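Local coordinates for extracellular solute-binding protein family 5 (Brucella melitensis, PDB 4ONY), which probably binds peptides or related solutes in the periplasm and delivers them to an ABC transporter for uptake, at residues 493-504 and 528-537. Numbering follows the deposited sequence.
Sequences LSPGNEQWLRWG and IEALLAARNR
Trp500 lays one face of its indole over Ile528. The CG2 methyl of Ile528 sits 3.6 Å from the centroid of the Trp500 six-membered ring, 15° off the normal, a CH-pi contact. With CG1 beside the backbone N (chi1 -65°), CG2 is the branch set over the ring. Ile528 CD1 lies by the CE3 side of the ring and 3.8 Å from Gln499 O. Glu529 meets the same indole at its edge: its CG lies near the ring plane, 3.8 Å from Trp500 CH2. Leu532 comes obliquely, with CD1 3.4 Å from Trp500 NE1. Its other methyl, CD2, packs against Gly496 and Asn497 OD1. Asn497 ND2 hydrogen-bonds Asp178 OD2. In this family 5 solute-binding protein, the contact joins helix 499-503, which follows strand 484-489 of the six-stranded mixed sheet, to the last turns of helix 522-533. The two helix segments run nearly antiparallel, at 168°. A type I turn from Gly496 to Gln499 leads into helix 499-503. Glu498 OE2 accepts from Gly496 N at 2.9 Å. Just before the turn, Leu531 CD1 touches Pro495 O, and Pro495 rests on Phe540 and Val544 of helix 537-553. Arg537, at the start of that helix, reaches back to Leu493. Its NH1 and NH2 both donate to Leu493 O, at 3.1 and 3.0 Å. The oxygen lies in the guanidinium plane, and NH2 meets it on a lone pair.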
loop_
_atom_site.group_PDB
_atom_site.type_symbol
_atom_site.label_atom_id
_atom_site.label_comp_id
_atom_site.label_asym_id
_atom_site.label_seq_id
_atom_site.Cartn_x
_atom_site.Cartn_y
_atom_site.Cartn_z
ATOM N N LEU A 493 -5.871 -4.583 0.986
ATOM C CA LEU A 493 -6.934 -5.537 1.243
ATOM C C LEU A 493 -7.678 -5.216 2.545
ATOM O O LEU A 493 -8.613 -5.915 2.863
ATOM C CB LEU A 493 -6.367 -6.969 1.322
ATOM C CG LEU A 493 -6.056 -7.641 -0.015
ATOM C CD1 LEU A 493 -5.526 -9.066 0.133
ATOM C CD2 LEU A 493 -7.261 -7.669 -0.940
ATOM N N SER A 494 -7.289 -4.167 3.260
ATOM C CA SER A 494 -7.921 -3.806 4.541
ATOM C C SER A 494 -8.301 -2.351 4.586
ATOM O O SER A 494 -7.850 -1.612 5.468
ATOM C CB SER A 494 -6.906 -4.052 5.645
ATOM O OG SER A 494 -6.484 -5.407 5.562
ATOM N N PRO A 495 -9.084 -1.886 3.584
ATOM C CA PRO A 495 -9.493 -0.513 3.683
ATOM C C PRO A 495 -10.213 -0.290 5.019
ATOM O O PRO A 495 -10.983 -1.149 5.493
ATOM C CB PRO A 495 -10.390 -0.334 2.477
ATOM C CG PRO A 495 -10.914 -1.687 2.177
ATOM C CD PRO A 495 -9.753 -2.587 2.498
ATOM N N GLY A 496 -9.919 0.849 5.629
ATOM C CA GLY A 496 -10.445 1.205 6.946
ATOM C C GLY A 496 -10.668 2.708 7.088
ATOM O O GLY A 496 -11.215 3.360 6.183
ATOM N N ASN A 497 -10.265 3.255 8.246
ATOM C CA ASN A 497 -10.544 4.640 8.611
ATOM C C ASN A 497 -10.003 5.674 7.630
ATOM O O ASN A 497 -10.625 6.724 7.459
ATOM C CB ASN A 497 -9.983 4.928 10.008
ATOM C CG ASN A 497 -10.666 4.076 11.076
ATOM O OD1 ASN A 497 -11.857 3.778 10.978
ATOM N ND2 ASN A 497 -9.895 3.600 12.054
ATOM N N GLU A 498 -8.879 5.366 6.963
ATOM C CA GLU A 498 -8.317 6.268 5.952
ATOM C C GLU A 498 -9.317 6.576 4.796
ATOM O O GLU A 498 -9.209 7.597 4.119
ATOM C CB GLU A 498 -6.953 5.759 5.457
ATOM C CG GLU A 498 -7.008 4.624 4.420
ATOM C CD GLU A 498 -7.571 3.318 4.966
ATOM O OE1 GLU A 498 -7.485 3.087 6.205
ATOM O OE2 GLU A 498 -8.092 2.507 4.166
ATOM N N GLN A 499 -10.324 5.731 4.593
ATOM C CA GLN A 499 -11.265 5.996 3.542
ATOM C C GLN A 499 -12.043 7.311 3.752
ATOM O O GLN A 499 -12.388 7.970 2.774
ATOM C CB GLN A 499 -12.233 4.827 3.333
ATOM C CG GLN A 499 -11.614 3.478 2.992
ATOM C CD GLN A 499 -10.761 3.478 1.724
ATOM O OE1 GLN A 499 -9.582 3.127 1.778
ATOM N NE2 GLN A 499 -11.310 3.879 0.635
ATOM N N TRP A 500 -12.282 7.716 5.010
ATOM C CA TRP A 500 -12.944 8.971 5.280
ATOM C C TRP A 500 -12.225 10.184 4.693
ATOM O O TRP A 500 -12.876 11.101 4.250
ATOM C CB TRP A 500 -13.128 9.206 6.793
ATOM C CG TRP A 500 -14.122 8.298 7.459
ATOM C CD1 TRP A 500 -13.870 7.421 8.480
ATOM C CD2 TRP A 500 -15.513 8.179 7.165
ATOM N NE1 TRP A 500 -15.017 6.741 8.796
ATOM C CE2 TRP A 500 -16.048 7.227 8.037
ATOM C CE3 TRP A 500 -16.374 8.813 6.249
ATOM C CZ2 TRP A 500 -17.420 6.882 8.036
ATOM C CZ3 TRP A 500 -17.730 8.457 6.227
ATOM C CH2 TRP A 500 -18.237 7.498 7.131
ATOM N N LEU A 501 -10.903 10.222 4.745
ATOM C CA LEU A 501 -10.169 11.399 4.273
ATOM C C LEU A 501 -9.938 11.373 2.768
ATOM O O LEU A 501 -9.570 12.403 2.177
ATOM C CB LEU A 501 -8.866 11.611 5.052
ATOM C CG LEU A 501 -9.120 12.292 6.414
ATOM C CD1 LEU A 501 -7.904 12.180 7.322
ATOM C CD2 LEU A 501 -9.493 13.781 6.264
ATOM N N ARG A 502 -10.206 10.239 2.142
ATOM C CA ARG A 502 -10.162 10.138 0.702
ATOM C C ARG A 502 -11.465 10.487 0.045
ATOM O O ARG A 502 -11.470 11.094 -1.031
ATOM C CB ARG A 502 -9.863 8.719 0.267
ATOM C CG ARG A 502 -8.499 8.251 0.645
ATOM C CD ARG A 502 -8.271 6.818 0.181
ATOM N NE ARG A 502 -6.942 6.398 0.619
ATOM C CZ ARG A 502 -6.389 5.243 0.321
ATOM N NH1 ARG A 502 -7.049 4.355 -0.396
ATOM N NH2 ARG A 502 -5.189 4.968 0.787
ATOM N N TRP A 503 -12.561 9.989 0.620
ATOM C CA TRP A 503 -13.877 9.984 -0.040
ATOM C C TRP A 503 -15.056 10.546 0.788
ATOM O O TRP A 503 -16.135 10.771 0.237
ATOM C CB TRP A 503 -14.252 8.538 -0.402
ATOM C CG TRP A 503 -13.240 7.780 -1.159
ATOM C CD1 TRP A 503 -12.550 6.679 -0.752
ATOM C CD2 TRP A 503 -12.828 8.031 -2.514
ATOM N NE1 TRP A 503 -11.715 6.239 -1.782
ATOM C CE2 TRP A 503 -11.887 7.034 -2.866
ATOM C CE3 TRP A 503 -13.180 8.988 -3.461
ATOM C CZ2 TRP A 503 -11.278 6.981 -4.117
ATOM C CZ3 TRP A 503 -12.589 8.920 -4.740
ATOM C CH2 TRP A 503 -11.645 7.928 -5.039
ATOM N N GLY A 504 -14.841 10.764 2.092
ATOM C CA GLY A 504 -15.896 11.136 2.981
ATOM C C GLY A 504 -16.389 12.534 2.715
ATOM O O GLY A 504 -15.604 13.432 2.370
ATOM N N ILE A 528 -18.759 3.307 3.424
ATOM C CA ILE A 528 -17.616 3.364 4.340
ATOM C C ILE A 528 -18.087 2.892 5.747
ATOM O O ILE A 528 -17.395 2.069 6.414
ATOM C CB ILE A 528 -16.972 4.754 4.418
ATOM C CG1 ILE A 528 -16.346 5.126 3.076
ATOM C CG2 ILE A 528 -15.887 4.816 5.520
ATOM C CD1 ILE A 528 -15.950 6.603 2.981
ATOM N N GLU A 529 -19.238 3.376 6.175
ATOM C CA GLU A 529 -19.787 2.904 7.460
ATOM C C GLU A 529 -19.961 1.389 7.455
ATOM O O GLU A 529 -19.617 0.733 8.414
ATOM C CB GLU A 529 -21.115 3.576 7.798
ATOM C CG GLU A 529 -20.977 5.060 8.049
ATOM C CD GLU A 529 -22.293 5.801 8.058
ATOM O OE1 GLU A 529 -23.333 5.142 8.403
ATOM O OE2 GLU A 529 -22.247 7.029 7.758
ATOM N N ALA A 530 -20.505 0.855 6.357
ATOM C CA ALA A 530 -20.765 -0.558 6.261
ATOM C C ALA A 530 -19.473 -1.360 6.286
ATOM O O ALA A 530 -19.408 -2.365 6.955
ATOM C CB ALA A 530 -21.543 -0.870 4.994
ATOM N N LEU A 531 -18.432 -0.924 5.577
ATOM C CA LEU A 531 -17.186 -1.709 5.598
ATOM C C LEU A 531 -16.528 -1.650 6.967
ATOM O O LEU A 531 -15.936 -2.637 7.421
ATOM C CB LEU A 531 -16.214 -1.373 4.453
ATOM C CG LEU A 531 -15.492 -0.031 4.484
ATOM C CD1 LEU A 531 -14.178 -0.128 5.229
ATOM C CD2 LEU A 531 -15.236 0.497 3.109
ATOM N N LEU A 532 -16.696 -0.555 7.667
ATOM C CA LEU A 532 -16.210 -0.468 9.025
ATOM C C LEU A 532 -17.050 -1.276 10.029
ATOM O O LEU A 532 -16.516 -1.723 10.990
ATOM C CB LEU A 532 -16.105 0.985 9.468
ATOM C CG LEU A 532 -15.074 1.830 8.730
ATOM C CD1 LEU A 532 -15.216 3.312 9.065
ATOM C CD2 LEU A 532 -13.679 1.371 9.123
ATOM N N ALA A 533 -18.350 -1.429 9.798
ATOM C CA ALA A 533 -19.230 -2.205 10.686
ATOM C C ALA A 533 -19.057 -3.706 10.478
ATOM O O ALA A 533 -19.391 -4.471 11.348
ATOM C CB ALA A 533 -20.709 -1.808 10.468
ATOM N N ALA A 534 -18.513 -4.122 9.347
ATOM C CA ALA A 534 -18.453 -5.537 8.965
ATOM C C ALA A 534 -17.612 -6.309 9.961
ATOM O O ALA A 534 -16.562 -5.861 10.330
ATOM C CB ALA A 534 -17.858 -5.708 7.578
ATOM N N ARG A 535 -18.106 -7.436 10.406
ATOM C CA ARG A 535 -17.397 -8.273 11.352
ATOM C C ARG A 535 -16.927 -9.601 10.797
ATOM O O ARG A 535 -16.253 -10.368 11.510
ATOM C CB ARG A 535 -18.290 -8.533 12.557
ATOM C CG ARG A 535 -18.526 -7.241 13.343
ATOM C CD ARG A 535 -18.667 -7.570 14.796
ATOM N NE ARG A 535 -19.126 -6.448 15.567
ATOM C CZ ARG A 535 -19.361 -6.527 16.861
ATOM N NH1 ARG A 535 -19.175 -7.674 17.505
ATOM N NH2 ARG A 535 -19.769 -5.461 17.516
ATOM N N ASN A 536 -17.308 -9.935 9.574
ATOM C CA ASN A 536 -16.749 -11.120 8.983
ATOM C C ASN A 536 -16.290 -10.784 7.573
ATOM O O ASN A 536 -16.727 -9.765 7.017
ATOM C CB ASN A 536 -17.788 -12.238 9.018
ATOM C CG ASN A 536 -19.025 -11.902 8.203
ATOM O OD1 ASN A 536 -18.979 -11.784 6.984
ATOM N ND2 ASN A 536 -20.128 -11.720 8.885
ATOM N N ARG A 537 -15.421 -11.620 7.013
ATOM C CA ARG A 537 -14.776 -11.312 5.725
ATOM C C ARG A 537 -15.825 -11.216 4.579
ATOM O O ARG A 537 -15.698 -10.379 3.733
ATOM C CB ARG A 537 -13.553 -12.255 5.457
ATOM C CG ARG A 537 -12.607 -11.845 4.311
ATOM C CD ARG A 537 -11.671 -10.664 4.564
ATOM N NE ARG A 537 -11.153 -10.070 3.328
ATOM C CZ ARG A 537 -10.471 -8.911 3.239
ATOM N NH1 ARG A 537 -10.186 -8.201 4.327
ATOM N NH2 ARG A 537 -10.051 -8.410 2.044
#